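Local coordinates for erythrocyte membrane protein 1 (Plasmodium falciparum, PDB 6S8T) that probably binds host cell-surface receptors as a PfEMP1 adhesin of infected erythrocytes, here represented by its ICAM-1-binding DBLbeta domain, at residues 12-17 / 421-426; 21-26 / 392-397. All coordinates share one frame; numbering follows the deposited sequence.

Interaction 1. Residues 12-17 / 421-426; sequences YPAIAN and IHQEGH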
loop_
_atom_site.group_PDB
_atom_site.type_symbol
_atom_site.label_atom_id
_atom_site.label_comp_id
_atom_site.label_asym_id
_atom_site.label_seq_id
_atom_site.Cartn_x
_atom_site.Cartn_y
_atom_site.Cartn_z
ATOM N N TYR A 12 -12.236 9.338 19.931
ATOM C CA TYR A 12 -11.602 10.310 19.046
ATOM C C TYR A 12 -11.960 10.000 17.597
ATOM O O TYR A 12 -11.860 8.842 17.175
ATOM C CB TYR A 12 -10.091 10.285 19.223
ATOM C CG TYR A 12 -9.406 11.609 18.979
ATOM C CD1 TYR A 12 -9.244 12.527 20.009
ATOM C CD2 TYR A 12 -8.911 11.936 17.724
ATOM C CE1 TYR A 12 -8.614 13.736 19.795
ATOM C CE2 TYR A 12 -8.280 13.141 17.499
ATOM C CZ TYR A 12 -8.134 14.040 18.539
ATOM O OH TYR A 12 -7.504 15.242 18.315
ATOM N N PRO A 13 -12.372 10.991 16.809
ATOM C CA PRO A 13 -12.818 10.701 15.442
ATOM C C PRO A 13 -11.657 10.317 14.535
ATOM O O PRO A 13 -10.554 10.857 14.643
ATOM C CB PRO A 13 -13.463 12.017 14.994
ATOM C CG PRO A 13 -12.751 13.061 15.790
ATOM C CD PRO A 13 -12.462 12.427 17.129
ATOM N N ALA A 14 -11.922 9.369 13.638
ATOM C CA ALA A 14 -10.956 8.972 12.621
ATOM C C ALA A 14 -11.075 9.920 11.435
ATOM O O ALA A 14 -12.145 10.027 10.828
ATOM C CB ALA A 14 -11.200 7.526 12.190
ATOM N N ILE A 15 -9.987 10.611 11.101
ATOM C CA ILE A 15 -10.055 11.750 10.196
ATOM C C ILE A 15 -9.144 11.617 8.984
ATOM O O ILE A 15 -9.107 12.533 8.158
ATOM C CB ILE A 15 -9.760 13.066 10.942
ATOM C CG1 ILE A 15 -8.366 13.035 11.565
ATOM C CG2 ILE A 15 -10.799 13.302 12.021
ATOM C CD1 ILE A 15 -8.115 14.178 12.532
ATOM N N ALA A 16 -8.422 10.503 8.837
ATOM C CA ALA A 16 -7.514 10.364 7.699
ATOM C C ALA A 16 -8.258 10.465 6.372
ATOM O O ALA A 16 -7.779 11.116 5.435
ATOM C CB ALA A 16 -6.749 9.042 7.784
ATOM N N ASN A 17 -9.438 9.845 6.276
ATOM C CA ASN A 17 -10.168 9.856 5.011
ATOM C C ASN A 17 -10.664 11.255 4.662
ATOM O O ASN A 17 -10.638 11.653 3.492
ATOM C CB ASN A 17 -11.337 8.876 5.058
ATOM C CG ASN A 17 -12.001 8.700 3.702
ATOM O OD1 ASN A 17 -11.562 7.890 2.885
ATOM N ND2 ASN A 17 -13.061 9.462 3.456
ATOM N N ILE A 421 -2.622 3.449 14.175
ATOM C CA ILE A 421 -3.165 2.129 13.848
ATOM C C ILE A 421 -4.521 1.930 14.518
ATOM O O ILE A 421 -5.478 1.460 13.895
ATOM C CB ILE A 421 -2.170 1.020 14.243
ATOM C CG1 ILE A 421 -0.938 1.043 13.336
ATOM C CG2 ILE A 421 -2.843 -0.355 14.212
ATOM C CD1 ILE A 421 -1.246 0.825 11.870
ATOM N N HIS A 422 -4.627 2.292 15.796
ATOM C CA HIS A 422 -5.897 2.113 16.492
ATOM C C HIS A 422 -6.974 3.075 16.009
ATOM O O HIS A 422 -8.156 2.839 16.284
ATOM C CB HIS A 422 -5.692 2.251 18.003
ATOM C CG HIS A 422 -4.997 1.076 18.623
ATOM N ND1 HIS A 422 -5.587 -0.165 18.734
ATOM C CD2 HIS A 422 -3.758 0.952 19.157
ATOM C CE1 HIS A 422 -4.743 -1.002 19.311
ATOM N NE2 HIS A 422 -3.627 -0.351 19.577
ATOM N N GLN A 423 -6.605 4.138 15.292
ATOM C CA GLN A 423 -7.584 5.067 14.739
ATOM C C GLN A 423 -8.024 4.684 13.330
ATOM O O GLN A 423 -9.206 4.819 12.996
ATOM C CB GLN A 423 -7.019 6.491 14.727
ATOM C CG GLN A 423 -6.962 7.159 16.091
ATOM C CD GLN A 423 -8.335 7.523 16.622
ATOM O OE1 GLN A 423 -8.716 7.114 17.717
ATOM N NE2 GLN A 423 -9.085 8.300 15.848
ATOM N N GLU A 424 -7.096 4.207 12.495
ATOM C CA GLU A 424 -7.367 3.980 11.084
ATOM C C GLU A 424 -7.166 2.541 10.632
ATOM O O GLU A 424 -7.531 2.215 9.495
ATOM C CB GLU A 424 -6.476 4.888 10.219
ATOM C CG GLU A 424 -6.467 6.351 10.646
ATOM C CD GLU A 424 -7.780 7.053 10.354
ATOM O OE1 GLU A 424 -8.583 6.508 9.561
ATOM O OE2 GLU A 424 -8.007 8.151 10.913
ATOM N N GLY A 425 -6.602 1.674 11.474
ATOM C CA GLY A 425 -6.216 0.346 11.052
ATOM C C GLY A 425 -7.319 -0.681 11.220
ATOM O O GLY A 425 -8.408 -0.409 11.724
ATOM N N HIS A 426 -7.009 -1.900 10.783
ATOM C CA HIS A 426 -7.935 -3.031 10.832
ATOM C C HIS A 426 -7.202 -4.167 11.537
ATOM O O HIS A 426 -6.558 -5.001 10.896
ATOM C CB HIS A 426 -8.399 -3.419 9.437
ATOM C CG HIS A 426 -9.102 -2.316 8.709
ATOM N ND1 HIS A 426 -8.433 -1.241 8.161
ATOM C CD2 HIS A 426 -10.415 -2.116 8.444
ATOM C CE1 HIS A 426 -9.303 -0.430 7.586
ATOM N NE2 HIS A 426 -10.513 -0.937 7.743
HETATM O O HOH W 1 -10.699 6.860 19.357
HETATM O O HOH W 2 -10.507 7.893 8.202
#

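Interaction 2. Residues 21-26 / 392-397; sequences HQMHED and VHFFKE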
loop_
_atom_site.group_PDB
_atom_site.type_symbol
_atom_site.label_atom_id
_atom_site.label_comp_id
_atom_site.label_asym_id
_atom_site.label_seq_id
_atom_site.Cartn_x
_atom_site.Cartn_y
_atom_site.Cartn_z
ATOM N N HIS A 21 -9.704 13.620 1.340
ATOM C CA HIS A 21 -10.638 14.384 0.521
ATOM C C HIS A 21 -10.160 15.821 0.333
ATOM O O HIS A 21 -10.321 16.399 -0.748
ATOM C CB HIS A 21 -12.027 14.349 1.156
ATOM C CG HIS A 21 -13.089 15.000 0.328
ATOM N ND1 HIS A 21 -13.349 16.353 0.382
ATOM C CD2 HIS A 21 -13.959 14.485 -0.572
ATOM C CE1 HIS A 21 -14.332 16.643 -0.453
ATOM N NE2 HIS A 21 -14.719 15.528 -1.044
ATOM N N GLN A 22 -9.559 16.409 1.370
ATOM C CA GLN A 22 -9.029 17.764 1.239
ATOM C C GLN A 22 -7.847 17.805 0.278
ATOM O O GLN A 22 -7.728 18.736 -0.528
ATOM C CB GLN A 22 -8.627 18.307 2.611
ATOM C CG GLN A 22 -7.971 19.681 2.577
ATOM C CD GLN A 22 -7.550 20.152 3.954
ATOM O OE1 GLN A 22 -8.133 19.754 4.963
ATOM N NE2 GLN A 22 -6.525 20.994 4.006
ATOM N N MET A 23 -6.963 16.806 0.348
ATOM C CA MET A 23 -5.841 16.745 -0.585
ATOM C C MET A 23 -6.319 16.574 -2.024
ATOM O O MET A 23 -5.715 17.135 -2.946
ATOM C CB MET A 23 -4.891 15.607 -0.193
ATOM C CG MET A 23 -4.297 15.725 1.211
ATOM S SD MET A 23 -3.210 17.153 1.426
ATOM C CE MET A 23 -2.824 17.025 3.171
ATOM N N HIS A 24 -7.397 15.809 -2.234
ATOM C CA HIS A 24 -7.940 15.624 -3.579
ATOM C C HIS A 24 -8.475 16.931 -4.153
ATOM O O HIS A 24 -8.260 17.232 -5.334
ATOM C CB HIS A 24 -9.046 14.570 -3.564
ATOM C CG HIS A 24 -9.859 14.529 -4.824
ATOM N ND1 HIS A 24 -9.317 14.219 -6.054
ATOM C CD2 HIS A 24 -11.178 14.754 -5.043
ATOM C CE1 HIS A 24 -10.265 14.255 -6.975
ATOM N NE2 HIS A 24 -11.403 14.578 -6.388
ATOM N N GLU A 25 -9.187 17.712 -3.338
ATOM C CA GLU A 25 -9.720 18.984 -3.818
ATOM C C GLU A 25 -8.598 19.941 -4.196
ATOM O O GLU A 25 -8.674 20.618 -5.227
ATOM C CB GLU A 25 -10.626 19.611 -2.757
ATOM C CG GLU A 25 -11.859 18.788 -2.413
ATOM C CD GLU A 25 -12.723 18.492 -3.624
ATOM O OE1 GLU A 25 -13.063 17.310 -3.841
ATOM O OE2 GLU A 25 -13.059 19.441 -4.363
ATOM N N ASP A 26 -7.544 20.001 -3.377
ATOM C CA ASP A 26 -6.425 20.894 -3.667
ATOM C C ASP A 26 -5.739 20.516 -4.974
ATOM O O ASP A 26 -5.364 21.392 -5.764
ATOM C CB ASP A 26 -5.426 20.870 -2.510
ATOM C CG ASP A 26 -6.008 21.425 -1.221
ATOM O OD1 ASP A 26 -7.150 21.932 -1.247
ATOM O OD2 ASP A 26 -5.321 21.349 -0.179
ATOM N N VAL A 392 5.430 15.597 5.802
ATOM C CA VAL A 392 5.345 16.760 6.685
ATOM C C VAL A 392 4.077 17.557 6.405
ATOM O O VAL A 392 3.402 18.020 7.333
ATOM C CB VAL A 392 6.605 17.635 6.552
ATOM C CG1 VAL A 392 6.406 18.962 7.268
ATOM C CG2 VAL A 392 7.817 16.907 7.115
ATOM N N HIS A 393 3.728 17.728 5.126
ATOM C CA HIS A 393 2.516 18.470 4.794
ATOM C C HIS A 393 1.272 17.763 5.317
ATOM O O HIS A 393 0.361 18.412 5.841
ATOM C CB HIS A 393 2.415 18.680 3.286
ATOM C CG HIS A 393 1.251 19.530 2.880
ATOM N ND1 HIS A 393 0.170 19.032 2.186
ATOM C CD2 HIS A 393 0.992 20.843 3.086
ATOM C CE1 HIS A 393 -0.701 20.003 1.974
ATOM N NE2 HIS A 393 -0.227 21.112 2.512
ATOM N N PHE A 394 1.214 16.435 5.187
ATOM C CA PHE A 394 0.063 15.693 5.693
ATOM C C PHE A 394 -0.044 15.819 7.209
ATOM O O PHE A 394 -1.124 16.088 7.746
ATOM C CB PHE A 394 0.164 14.224 5.270
ATOM C CG PHE A 394 -1.055 13.408 5.599
ATOM C CD1 PHE A 394 -2.136 13.367 4.733
ATOM C CD2 PHE A 394 -1.113 12.666 6.767
ATOM C CE1 PHE A 394 -3.256 12.609 5.028
ATOM C CE2 PHE A 394 -2.231 11.908 7.069
ATOM C CZ PHE A 394 -3.303 11.880 6.198
ATOM N N PHE A 395 1.078 15.642 7.916
ATOM C CA PHE A 395 1.073 15.768 9.371
ATOM C C PHE A 395 0.780 17.199 9.823
ATOM O O PHE A 395 0.166 17.395 10.877
ATOM C CB PHE A 395 2.409 15.292 9.946
ATOM C CG PHE A 395 2.487 13.805 10.182
ATOM C CD1 PHE A 395 1.337 13.043 10.322
ATOM C CD2 PHE A 395 3.717 13.169 10.277
ATOM C CE1 PHE A 395 1.410 11.676 10.551
ATOM C CE2 PHE A 395 3.798 11.804 10.504
ATOM C CZ PHE A 395 2.641 11.056 10.642
ATOM N N LYS A 396 1.202 18.207 9.053
ATOM C CA LYS A 396 0.903 19.590 9.428
ATOM C C LYS A 396 -0.593 19.873 9.360
ATOM O O LYS A 396 -1.152 20.518 10.253
ATOM C CB LYS A 396 1.661 20.567 8.530
ATOM C CG LYS A 396 3.050 20.920 9.018
ATOM C CD LYS A 396 3.649 22.028 8.167
ATOM C CE LYS A 396 4.839 22.668 8.859
ATOM N NZ LYS A 396 4.445 23.298 10.154
ATOM N N GLU A 397 -1.256 19.406 8.302
ATOM C CA GLU A 397 -2.697 19.594 8.206
ATOM C C GLU A 397 -3.437 18.773 9.256
ATOM O O GLU A 397 -4.495 19.195 9.740
ATOM C CB GLU A 397 -3.174 19.243 6.800
ATOM C CG GLU A 397 -2.752 20.238 5.733
ATOM C CD GLU A 397 -3.238 21.644 6.028
ATOM O OE1 GLU A 397 -2.449 22.448 6.568
ATOM O OE2 GLU A 397 -4.414 21.940 5.732
#

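Interaction 1. Residues 12-17 / 421-426
Tyr-12 meets Gln-423 through its backbone. Gln-423 NE2 donates to Tyr-12 O at 3.1 Å, and the bond is nearly straight at the hydrogen (166°). The carbonyl oxygen lies in the plane of the amide. Seen from the carbonyl the approach is different: NE2 stands well above the carbonyl plane. The Tyr-12 ring and the Gln-423 amide are almost perpendicular, with NE2 at the ring edge. Water 1 closes a second link. It accepts from Tyr-12 N and donates to Gln-423 OE1 (2.6 Å). Both ends of the amide are used, which is consistent with the modelled flip. The bend of Gln-423 at chi2 (-71°) brings the amide to the backbone of the 12-15 loop. Pro-413 packs on both Tyr-12 and Gln-423.

Ala-14 points its CB at the end of helix 417-424. The methyl carbon lies 3.5 Å from Gln-423 O and equally close to Glu-424 OE2.

Ile-15 is the N-cap residue of helix 16-32, the first helix of this DBL domain. Its N gives a weak, strongly bent bond to Glu-424 OE2. Tyr-414 OH also bonds to Ile-15 N and to Glu-424 OE2. The Ile-15 side chain turns the other way, onto Leu-398 and Thr-402 of helix 388-402.

Ala-16 N makes the straighter bond to Glu-424 OE2, at 3.2 Å and 162°. It reaches the oxygen from above the carboxylate plane. Ala-16 CB touches Glu-424 CD at 3.4 Å. The carboxylate sits at the N-terminal end of helix 16-32, where the helix dipole would probably favour a negative charge.

Asn-17 N donates to water 2, which in turn donates to Glu-424 OE1 at 2.7 Å.

Interaction 2. Residues 21-26 / 392-397
This is a surface contact between two helices of the DBL domain, with Met-23 packed among His-393, Phe-394 and Glu-397 beside one Gln-22 to Glu-397 hydrogen bond. Helix 16-32 meets helix 388-402. The axes of the two short segments stay 12.1 Å apart at their closest, so long side chains do the bridging.

Met-23 spans most of the gap. Its chain bends at chi2, and the terminal methyl ends among its three partners. Met-23 CE is 3.7 Å from His-393 ND1 and 4.0 Å from Phe-394 CD1. It meets both rings obliquely. The sulfur lies beside the same imidazole: Met-23 SD is at the edge of the His-393 ring, 4.7 Å from its centroid. This is a Met-aromatic contact. Glu-397 CG lies over one face of the same imidazole, offset toward its rim. Glu-397 and His-393 are one helical turn apart, and the Met-23 methyl touches both.

The two segments run at 119° to each other, a steep crossing in the mainly helical Duffy-binding-like fold. Widely spaced and steeply crossed, they share little surface. Met-19, one turn before Met-23, continues the apolar side by packing on Phe-394 and Glu-397. Pro-292 also touches Phe-394, and Tyr-290 touches Met-23.

Gln-22 supplies the polar link. Its chain is extended, with CG anti to the backbone N (chi1 176°), and this carries the amide out to the other helix. Gln-22 NE2 donates to Glu-397 OE2 at 2.9 Å. The oxygen lies close to the amide plane and uses its anti lone pair. The amide and carboxylate planes are nearly perpendicular. The bond is moderately bent at the hydrogen (138°).

Overall arrangement
The chain starts with an irregular lead-in that passes into helix 16-32. Interaction 1 holds the start of this helix and the residues before it against the end of helix 417-424. It closes a loop of about 400 residues. Interaction 2 comes slightly later, on the same first helix, and reaches helix 388-402. Its loop is shorter and lies wholly within the first, so the two nest and do not cross. Their centres are 16 Å apart. Helix 388-402 and helix 417-424 are consecutive in the chain. Together the contacts tie one N-terminal helix to two successive late helices, in a domain built from helices and loops with almost no strand.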